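Local coordinates for BCL2-like 10 (Danio rerio, PDB 6FBX), which acts as a pro-survival member of the Bcl-2 family in zebrafish, holding the BH3 peptide of Bad in this complex and so regulating apoptosis, at residues F54-D63 with F97-R108; L16-C24 with S35-K44. One frame throughout, in Å; residues are numbered along the deposited sequence.

How the contacts relate
Both contacts are crossings of two helices within the Bcl-2 bundle, and helices 34-49 and 51-65, one from each, follow each other in the chain. Their centres lie about 16 Å apart, and they meet where helix 2-24 runs against helix 88-107: Ser103 OG of contact 1 is 2.9 Å from Cys24 O of contact 2, a probable hydrogen bond, while Ile21 packs on Thr98 and Ala102. The bound BH3 peptide touches both unequally. On helix 51-65, Phe54, Leu57 and Phe61 pack on it and Glu60 pairs with one of its basic side chains; on helix 34-49, Leu42 meets an aromatic side chain of the peptide.

Contact 1. Residues F54-D63 with F97-R108; sequences FRSLSQEFLD and FTGVLASELLSR
Phe97 enters helix 54-63 as a knob into a hole made by Phe54, Leu57, Ser58 and Phe61. Its CG stands anti to the backbone N (chi1 -179°), which carries the flat ring across the gap and turns its edge to the face of Phe61; the two planes stand at 82° in a T-shaped pair with centroids 5.4 Å apart. A large planar side chain suits this slot, because the backbone atoms Leu57 C and Ser58 N also meet the ring at its edge. Leu101 extends the apolar layer with both branches: CD2 lies over the face of Phe61, 4.1 Å from the ring centroid, a CH-pi contact, while CD1 presses tightly on Leu62 CG at 3.3 Å. The small Ser58 lets the helices come close. Its OG bonds back to Arg55 O at 2.7 Å, lies against Val100 CG1, and takes a proton from a water that also donates to Glu104 OE1. At the outer end the contact turns ionic. Arg108 NE binds Glu104 OE2 at 2.9 Å through the anti lone pair, and NH2 reaches Asp63 OD2 at 3.2 Å from above the carboxylate plane, a bent bond. Leu62 CD1 lies over one face of the same guanidinium, so an aliphatic branch backs the salt-bridge network. Behind Phe61 and Phe97 comes helix 69-80, with Cys72, Val76 and Leu73. The crossing, at -63° with 9.2 Å between the axes, belongs to the all-helical Bcl-2 fold, and helix 51-65 also lines the BH3-binding groove, where Phe54, Leu57 and Phe61 of this contact pack on the bound peptide.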
loop_
_atom_site.group_PDB
_atom_site.type_symbol
_atom_site.label_atom_id
_atom_site.label_comp_id
_atom_site.label_asym_id
_atom_site.label_seq_id
_atom_site.Cartn_x
_atom_site.Cartn_y
_atom_site.Cartn_z
ATOM N N PHE A 54 3.175 8.495 -9.948
ATOM C CA PHE A 54 2.155 8.139 -8.966
ATOM C C PHE A 54 0.947 9.061 -9.068
ATOM O O PHE A 54 -0.199 8.608 -8.980
ATOM C CB PHE A 54 2.730 8.189 -7.553
ATOM C CG PHE A 54 3.384 6.915 -7.122
ATOM C CD1 PHE A 54 2.618 5.791 -6.851
ATOM C CD2 PHE A 54 4.753 6.838 -6.969
ATOM C CE1 PHE A 54 3.206 4.614 -6.448
ATOM C CE2 PHE A 54 5.352 5.655 -6.558
ATOM C CZ PHE A 54 4.573 4.543 -6.300
ATOM N N ARG A 55 1.184 10.361 -9.244
ATOM C CA ARG A 55 0.076 11.303 -9.346
ATOM C C ARG A 55 -0.773 11.000 -10.574
ATOM O O ARG A 55 -2.005 10.950 -10.497
ATOM C CB ARG A 55 0.623 12.732 -9.388
ATOM C CG ARG A 55 -0.394 13.818 -9.055
ATOM C CD ARG A 55 0.280 15.189 -9.026
ATOM N NE ARG A 55 -0.677 16.289 -8.911
ATOM C CZ ARG A 55 -1.038 16.870 -7.770
ATOM N NH1 ARG A 55 -1.915 17.866 -7.790
ATOM N NH2 ARG A 55 -0.532 16.471 -6.610
ATOM N N SER A 56 -0.122 10.783 -11.720
ATOM C CA SER A 56 -0.845 10.450 -12.942
ATOM C C SER A 56 -1.615 9.143 -12.793
ATOM O O SER A 56 -2.775 9.042 -13.217
ATOM C CB SER A 56 0.134 10.366 -14.114
ATOM O OG SER A 56 -0.513 9.921 -15.290
ATOM N N LEU A 57 -0.989 8.130 -12.189
ATOM C CA LEU A 57 -1.659 6.845 -12.009
ATOM C C LEU A 57 -2.885 6.979 -11.114
ATOM O O LEU A 57 -3.947 6.417 -11.414
ATOM C CB LEU A 57 -0.689 5.821 -11.421
ATOM C CG LEU A 57 0.358 5.229 -12.366
ATOM C CD1 LEU A 57 1.334 4.378 -11.570
ATOM C CD2 LEU A 57 -0.294 4.405 -13.468
ATOM N N SER A 58 -2.754 7.705 -10.003
ATOM C CA SER A 58 -3.879 7.859 -9.087
ATOM C C SER A 58 -5.064 8.518 -9.783
ATOM O O SER A 58 -6.217 8.123 -9.572
ATOM C CB SER A 58 -3.456 8.673 -7.865
ATOM O OG SER A 58 -3.143 10.012 -8.225
ATOM N N GLN A 59 -4.800 9.521 -10.623
ATOM C CA GLN A 59 -5.892 10.220 -11.295
ATOM C C GLN A 59 -6.518 9.355 -12.384
ATOM O O GLN A 59 -7.749 9.311 -12.513
ATOM C CB GLN A 59 -5.386 11.551 -11.855
ATOM C CG GLN A 59 -4.978 12.514 -10.748
ATOM C CD GLN A 59 -4.464 13.847 -11.258
ATOM O OE1 GLN A 59 -4.392 14.081 -12.464
ATOM N NE2 GLN A 59 -4.105 14.731 -10.333
ATOM N N GLU A 60 -5.700 8.641 -13.163
ATOM C CA GLU A 60 -6.249 7.681 -14.120
ATOM C C GLU A 60 -7.096 6.634 -13.406
ATOM O O GLU A 60 -8.233 6.355 -13.805
ATOM C CB GLU A 60 -5.124 6.995 -14.900
ATOM C CG GLU A 60 -4.495 7.823 -16.004
ATOM C CD GLU A 60 -3.509 7.015 -16.828
ATOM O OE1 GLU A 60 -2.363 6.821 -16.369
ATOM O OE2 GLU A 60 -3.886 6.558 -17.927
ATOM N N PHE A 61 -6.536 6.034 -12.353
ATOM C CA PHE A 61 -7.231 5.019 -11.568
ATOM C C PHE A 61 -8.608 5.507 -11.130
ATOM O O PHE A 61 -9.630 4.869 -11.409
ATOM C CB PHE A 61 -6.359 4.651 -10.361
ATOM C CG PHE A 61 -7.009 3.711 -9.378
ATOM C CD1 PHE A 61 -6.681 2.368 -9.367
ATOM C CD2 PHE A 61 -7.919 4.177 -8.446
ATOM C CE1 PHE A 61 -7.258 1.507 -8.456
ATOM C CE2 PHE A 61 -8.504 3.319 -7.535
ATOM C CZ PHE A 61 -8.172 1.983 -7.539
ATOM N N LEU A 62 -8.653 6.651 -10.441
ATOM C CA LEU A 62 -9.922 7.128 -9.902
ATOM C C LEU A 62 -10.899 7.512 -11.004
ATOM O O LEU A 62 -12.116 7.457 -10.792
ATOM C CB LEU A 62 -9.685 8.313 -8.966
ATOM C CG LEU A 62 -8.993 7.987 -7.642
ATOM C CD1 LEU A 62 -8.715 9.263 -6.863
ATOM C CD2 LEU A 62 -9.823 7.023 -6.797
ATOM N N ASP A 63 -10.398 7.895 -12.181
ATOM C CA ASP A 63 -11.284 8.271 -13.275
ATOM C C ASP A 63 -11.809 7.071 -14.054
ATOM O O ASP A 63 -12.830 7.198 -14.740
ATOM C CB ASP A 63 -10.570 9.227 -14.235
ATOM C CG ASP A 63 -10.288 10.580 -13.607
ATOM O OD1 ASP A 63 -9.280 11.216 -13.981
ATOM O OD2 ASP A 63 -11.063 10.998 -12.723
ATOM N N PHE A 97 1.106 4.075 -3.336
ATOM C CA PHE A 97 -0.010 4.328 -4.239
ATOM C C PHE A 97 -1.278 4.665 -3.466
ATOM O O PHE A 97 -2.006 5.595 -3.830
ATOM C CB PHE A 97 -0.229 3.110 -5.134
ATOM C CG PHE A 97 -1.336 3.281 -6.125
ATOM C CD1 PHE A 97 -1.328 4.338 -7.011
ATOM C CD2 PHE A 97 -2.378 2.371 -6.183
ATOM C CE1 PHE A 97 -2.347 4.499 -7.928
ATOM C CE2 PHE A 97 -3.401 2.526 -7.102
ATOM C CZ PHE A 97 -3.381 3.590 -7.975
ATOM N N THR A 98 -1.557 3.926 -2.392
ATOM C CA THR A 98 -2.782 4.167 -1.635
ATOM C C THR A 98 -2.731 5.511 -0.921
ATOM O O THR A 98 -3.754 6.191 -0.787
ATOM C CB THR A 98 -3.011 3.030 -0.642
ATOM O OG1 THR A 98 -3.071 1.787 -1.352
ATOM C CG2 THR A 98 -4.314 3.228 0.116
ATOM N N GLY A 99 -1.547 5.914 -0.459
ATOM C CA GLY A 99 -1.401 7.232 0.135
ATOM C C GLY A 99 -1.699 8.351 -0.842
ATOM O O GLY A 99 -2.343 9.342 -0.489
ATOM N N VAL A 100 -1.224 8.220 -2.084
ATOM C CA VAL A 100 -1.528 9.224 -3.100
ATOM C C VAL A 100 -3.008 9.178 -3.450
ATOM O O VAL A 100 -3.656 10.219 -3.615
ATOM C CB VAL A 100 -0.644 9.010 -4.343
ATOM C CG1 VAL A 100 -1.012 10.000 -5.444
ATOM C CG2 VAL A 100 0.825 9.148 -3.983
ATOM N N LEU A 101 -3.559 7.972 -3.576
ATOM C CA LEU A 101 -4.984 7.805 -3.831
ATOM C C LEU A 101 -5.810 8.510 -2.763
ATOM O O LEU A 101 -6.735 9.271 -3.071
ATOM C CB LEU A 101 -5.299 6.310 -3.868
ATOM C CG LEU A 101 -6.419 5.715 -4.710
ATOM C CD1 LEU A 101 -6.574 6.398 -6.056
ATOM C CD2 LEU A 101 -6.115 4.236 -4.887
ATOM N N ALA A 102 -5.480 8.268 -1.493
ATOM C CA ALA A 102 -6.217 8.884 -0.397
ATOM C C ALA A 102 -6.130 10.403 -0.460
ATOM O O ALA A 102 -7.132 11.099 -0.262
ATOM C CB ALA A 102 -5.682 8.369 0.938
ATOM N N SER A 103 -4.937 10.935 -0.735
ATOM C CA SER A 103 -4.775 12.384 -0.819
ATOM C C SER A 103 -5.585 12.960 -1.972
ATOM O O SER A 103 -6.151 14.056 -1.857
ATOM C CB SER A 103 -3.296 12.736 -0.980
ATOM O OG SER A 103 -2.530 12.205 0.086
ATOM N N GLU A 104 -5.650 12.242 -3.094
ATOM C CA GLU A 104 -6.423 12.722 -4.235
ATOM C C GLU A 104 -7.916 12.715 -3.924
ATOM O O GLU A 104 -8.636 13.651 -4.290
ATOM C CB GLU A 104 -6.115 11.869 -5.469
ATOM C CG GLU A 104 -6.903 12.236 -6.720
ATOM C CD GLU A 104 -6.487 13.566 -7.312
ATOM O OE1 GLU A 104 -5.321 13.967 -7.114
ATOM O OE2 GLU A 104 -7.324 14.208 -7.986
ATOM N N LEU A 105 -8.399 11.672 -3.242
ATOM C CA LEU A 105 -9.812 11.625 -2.877
ATOM C C LEU A 105 -10.176 12.778 -1.949
ATOM O O LEU A 105 -11.246 13.383 -2.088
ATOM C CB LEU A 105 -10.141 10.280 -2.229
ATOM C CG LEU A 105 -10.141 9.090 -3.191
ATOM C CD1 LEU A 105 -10.065 7.768 -2.434
ATOM C CD2 LEU A 105 -11.382 9.127 -4.071
ATOM N N LEU A 106 -9.298 13.102 -0.997
ATOM C CA LEU A 106 -9.529 14.267 -0.149
ATOM C C LEU A 106 -9.543 15.550 -0.968
ATOM O O LEU A 106 -10.392 16.423 -0.756
ATOM C CB LEU A 106 -8.465 14.338 0.947
ATOM C CG LEU A 106 -8.814 13.625 2.257
ATOM C CD1 LEU A 106 -9.203 12.174 2.013
ATOM C CD2 LEU A 106 -7.653 13.708 3.238
ATOM N N SER A 107 -8.606 15.687 -1.912
ATOM C CA SER A 107 -8.591 16.868 -2.769
ATOM C C SER A 107 -9.896 17.019 -3.536
ATOM O O SER A 107 -10.312 18.142 -3.840
ATOM C CB SER A 107 -7.417 16.798 -3.747
ATOM O OG SER A 107 -6.183 16.974 -3.077
ATOM N N ARG A 108 -10.554 15.908 -3.854
ATOM C CA ARG A 108 -11.801 15.927 -4.605
ATOM C C ARG A 108 -13.025 16.115 -3.720
ATOM O O ARG A 108 -14.150 16.054 -4.225
ATOM C CB ARG A 108 -11.933 14.633 -5.413
ATOM C CG ARG A 108 -10.831 14.475 -6.450
ATOM C CD ARG A 108 -10.949 13.186 -7.239
ATOM N NE ARG A 108 -9.991 13.165 -8.342
ATOM C CZ ARG A 108 -10.100 12.401 -9.426
ATOM N NH1 ARG A 108 -9.173 12.465 -10.373
ATOM N NH2 ARG A 108 -11.135 11.581 -9.571
HETATM O O HOH W 1 -2.866 12.730 -7.026
#

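Contact 2. Residues L16-C24 with S35-K44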
loop_
_atom_site.group_PDB
_atom_site.type_symbol
_atom_site.label_atom_id
_atom_site.label_comp_id
_atom_site.label_asym_id
_atom_site.label_seq_id
_atom_site.Cartn_x
_atom_site.Cartn_y
_atom_site.Cartn_z
ATOM N N LEU A 16 -1.004 0.064 10.543
ATOM C CA LEU A 16 0.066 0.628 9.730
ATOM C C LEU A 16 -0.498 1.410 8.550
ATOM O O LEU A 16 -0.072 2.538 8.274
ATOM C CB LEU A 16 0.986 -0.492 9.247
ATOM C CG LEU A 16 2.342 -0.073 8.689
ATOM C CD1 LEU A 16 3.210 0.519 9.787
ATOM C CD2 LEU A 16 3.030 -1.267 8.042
ATOM N N ALA A 17 -1.466 0.824 7.845
ATOM C CA ALA A 17 -2.082 1.509 6.714
ATOM C C ALA A 17 -2.818 2.764 7.161
ATOM O O ALA A 17 -2.734 3.809 6.505
ATOM C CB ALA A 17 -3.039 0.561 5.991
ATOM N N GLU A 18 -3.551 2.685 8.274
ATOM C CA GLU A 18 -4.257 3.864 8.762
ATOM C C GLU A 18 -3.283 4.985 9.098
ATOM O O GLU A 18 -3.554 6.159 8.816
ATOM C CB GLU A 18 -5.102 3.506 9.984
ATOM C CG GLU A 18 -6.372 2.749 9.649
ATOM C CD GLU A 18 -7.290 2.604 10.846
ATOM O OE1 GLU A 18 -6.801 2.240 11.936
ATOM O OE2 GLU A 18 -8.499 2.869 10.697
ATOM N N ASP A 19 -2.140 4.647 9.696
ATOM C CA ASP A 19 -1.168 5.677 10.048
ATOM C C ASP A 19 -0.594 6.339 8.804
ATOM O O ASP A 19 -0.499 7.571 8.732
ATOM C CB ASP A 19 -0.039 5.093 10.893
ATOM C CG ASP A 19 1.058 6.104 11.153
ATOM O OD1 ASP A 19 0.866 6.976 12.025
ATOM O OD2 ASP A 19 2.097 6.045 10.463
ATOM N N TYR A 20 -0.185 5.539 7.814
ATOM C CA TYR A 20 0.410 6.128 6.622
ATOM C C TYR A 20 -0.600 6.993 5.883
ATOM O O TYR A 20 -0.273 8.094 5.428
ATOM C CB TYR A 20 0.961 5.054 5.683
ATOM C CG TYR A 20 1.708 5.692 4.544
ATOM C CD1 TYR A 20 2.878 6.402 4.785
ATOM C CD2 TYR A 20 1.226 5.644 3.239
ATOM C CE1 TYR A 20 3.562 7.024 3.764
ATOM C CE2 TYR A 20 1.916 6.256 2.202
ATOM C CZ TYR A 20 3.078 6.951 2.477
ATOM O OH TYR A 20 3.768 7.577 1.465
ATOM N N ILE A 21 -1.839 6.514 5.762
ATOM C CA ILE A 21 -2.871 7.291 5.084
ATOM C C ILE A 21 -3.122 8.607 5.814
ATOM O O ILE A 21 -3.246 9.668 5.187
ATOM C CB ILE A 21 -4.149 6.442 4.945
ATOM C CG1 ILE A 21 -3.934 5.382 3.863
ATOM C CG2 ILE A 21 -5.354 7.309 4.610
ATOM C CD1 ILE A 21 -4.992 4.300 3.829
ATOM N N SER A 22 -3.199 8.567 7.147
ATOM C CA SER A 22 -3.350 9.803 7.911
ATOM C C SER A 22 -2.156 10.722 7.692
ATOM O O SER A 22 -2.312 11.937 7.527
ATOM C CB SER A 22 -3.511 9.489 9.399
ATOM O OG SER A 22 -4.631 8.655 9.636
ATOM N N PHE A 23 -0.952 10.150 7.695
ATOM C CA PHE A 23 0.264 10.919 7.444
ATOM C C PHE A 23 0.195 11.632 6.098
ATOM O O PHE A 23 0.640 12.780 5.965
ATOM C CB PHE A 23 1.456 9.964 7.517
ATOM C CG PHE A 23 2.790 10.604 7.278
ATOM C CD1 PHE A 23 3.321 11.509 8.180
ATOM C CD2 PHE A 23 3.543 10.249 6.172
ATOM C CE1 PHE A 23 4.565 12.077 7.961
ATOM C CE2 PHE A 23 4.783 10.808 5.949
ATOM C CZ PHE A 23 5.297 11.722 6.845
ATOM N N CYS A 24 -0.383 10.976 5.092
ATOM C CA CYS A 24 -0.568 11.572 3.775
ATOM C C CYS A 24 -1.742 12.541 3.716
ATOM O O CYS A 24 -1.896 13.233 2.703
ATOM C CB CYS A 24 -0.772 10.471 2.733
ATOM S SG CYS A 24 0.681 9.447 2.481
ATOM N N SER A 35 7.588 0.267 13.008
ATOM C CA SER A 35 7.210 -0.066 11.637
ATOM C C SER A 35 6.534 1.109 10.946
ATOM O O SER A 35 6.743 1.331 9.748
ATOM C CB SER A 35 6.300 -1.297 11.630
ATOM O OG SER A 35 5.194 -1.122 12.496
ATOM N N ALA A 36 5.727 1.876 11.683
ATOM C CA ALA A 36 5.113 3.066 11.106
ATOM C C ALA A 36 6.167 4.096 10.729
ATOM O O ALA A 36 6.103 4.693 9.648
ATOM C CB ALA A 36 4.107 3.662 12.087
ATOM N N GLU A 37 7.150 4.322 11.606
ATOM C CA GLU A 37 8.237 5.231 11.263
ATOM C C GLU A 37 8.944 4.775 9.993
ATOM O O GLU A 37 9.266 5.594 9.123
ATOM C CB GLU A 37 9.230 5.331 12.422
ATOM C CG GLU A 37 10.348 6.334 12.182
ATOM C CD GLU A 37 11.163 6.615 13.430
ATOM O OE1 GLU A 37 12.073 7.468 13.365
ATOM O OE2 GLU A 37 10.892 5.989 14.477
ATOM N N ALA A 38 9.170 3.468 9.859
ATOM C CA ALA A 38 9.852 2.947 8.680
ATOM C C ALA A 38 9.002 3.110 7.426
ATOM O O ALA A 38 9.508 3.530 6.377
ATOM C CB ALA A 38 10.211 1.479 8.890
ATOM N N MET A 39 7.712 2.781 7.507
ATOM C CA MET A 39 6.861 2.874 6.323
ATOM C C MET A 39 6.689 4.321 5.882
ATOM O O MET A 39 6.707 4.615 4.681
ATOM C CB MET A 39 5.498 2.237 6.590
ATOM C CG MET A 39 4.562 2.266 5.387
ATOM S SD MET A 39 5.205 1.365 3.966
ATOM C CE MET A 39 4.854 -0.322 4.446
ATOM N N ARG A 40 6.507 5.236 6.836
ATOM C CA ARG A 40 6.446 6.656 6.505
ATOM C C ARG A 40 7.658 7.080 5.686
ATOM O O ARG A 40 7.532 7.794 4.684
ATOM C CB ARG A 40 6.366 7.488 7.782
ATOM C CG ARG A 40 5.034 7.470 8.485
ATOM C CD ARG A 40 5.070 8.472 9.617
ATOM N NE ARG A 40 3.888 8.424 10.464
ATOM C CZ ARG A 40 3.639 9.303 11.430
ATOM N NH1 ARG A 40 4.491 10.295 11.668
ATOM N NH2 ARG A 40 2.542 9.189 12.163
ATOM N N TYR A 41 8.850 6.661 6.115
ATOM C CA TYR A 41 10.070 7.052 5.418
ATOM C C TYR A 41 10.148 6.395 4.046
ATOM O O TYR A 41 10.389 7.067 3.038
ATOM C CB TYR A 41 11.289 6.680 6.261
ATOM C CG TYR A 41 12.609 6.987 5.591
ATOM C CD1 TYR A 41 13.228 6.054 4.769
ATOM C CD2 TYR A 41 13.234 8.210 5.777
ATOM C CE1 TYR A 41 14.431 6.332 4.150
ATOM C CE2 TYR A 41 14.438 8.497 5.164
ATOM C CZ TYR A 41 15.032 7.556 4.352
ATOM O OH TYR A 41 16.233 7.837 3.741
ATOM N N LEU A 42 9.937 5.077 3.993
ATOM C CA LEU A 42 10.168 4.330 2.761
ATOM C C LEU A 42 9.117 4.642 1.704
ATOM O O LEU A 42 9.453 4.833 0.530
ATOM C CB LEU A 42 10.190 2.832 3.065
ATOM C CG LEU A 42 11.419 2.386 3.857
ATOM C CD1 LEU A 42 11.211 0.996 4.450
ATOM C CD2 LEU A 42 12.647 2.403 2.968
ATOM N N ALA A 43 7.842 4.690 2.097
ATOM C CA ALA A 43 6.788 4.963 1.127
ATOM C C ALA A 43 6.877 6.384 0.588
ATOM O O ALA A 43 6.561 6.617 -0.585
ATOM C CB ALA A 43 5.417 4.712 1.755
ATOM N N LYS A 44 7.308 7.344 1.415
ATOM C CA LYS A 44 7.506 8.700 0.912
ATOM C C LYS A 44 8.755 8.798 0.053
ATOM O O LYS A 44 8.797 9.597 -0.890
ATOM C CB LYS A 44 7.580 9.692 2.071
ATOM C CG LYS A 44 6.232 10.067 2.648
ATOM C CD LYS A 44 5.409 10.859 1.645
ATOM C CE LYS A 44 4.049 11.220 2.198
ATOM N NZ LYS A 44 3.224 11.910 1.175
HETATM O O HOH W 2 2.598 13.673 3.999
HETATM O O HOH W 3 0.810 13.189 0.888
#
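Helices 16-24 and 35-44 cross at -46° with their axes 9.7 Å apart, coming nearest at Leu16 with Ala36 and at Tyr20 with Arg40. At the first point the small Ala36 lets Leu16 CD1 press on the backbone, 3.4 Å from Ala36 CA, while CD2 turns to the methyl of Met39, which packs farther in on Phe95 and Phe143. Tyr20 is a knob among Met39, Arg40, Ala43 and Lys44; its CZ comes within 3.3 Å of Ala43 CB, a closeness that the small alanine side chain permits. Arg40 carries the polar half. Extended from CG to NE, it meets the Asp19 carboxylate side-on: NH2 to OD1 at 2.8 Å and NE to OD2 at 3.0 Å, both nearly straight and both on syn lone pairs. The two planes lie only 5° apart, and two bonds fix the rotation of both groups. Phe23 lies against the same arginine: Arg40 CD sits over the ring face, 3.9 Å from the centroid, a CH-pi contact, and the guanidinium continues toward the rim with its plane 13° from that of the ring. NH1 is held by Gln29 O in the interhelix loop. With an alanine in place of Arg40, the buried Asp19 carboxylate would probably lose its countercharge and one face of Phe23 its cover. Lys44 passes the edge of Phe23 and pairs with Glu47, its NZ also giving a proton to a water 2.7 Å away that donates to Cys24 O. The chemistry thus runs from an apolar layer to a charged one, in which Asp19 is buried and Arg40 partly exposed: the guanidinium would neutralise Asp19 and probably stabilise its ionised form, while its aliphatic stem serves as a hydrophobic surface for the phenylalanine.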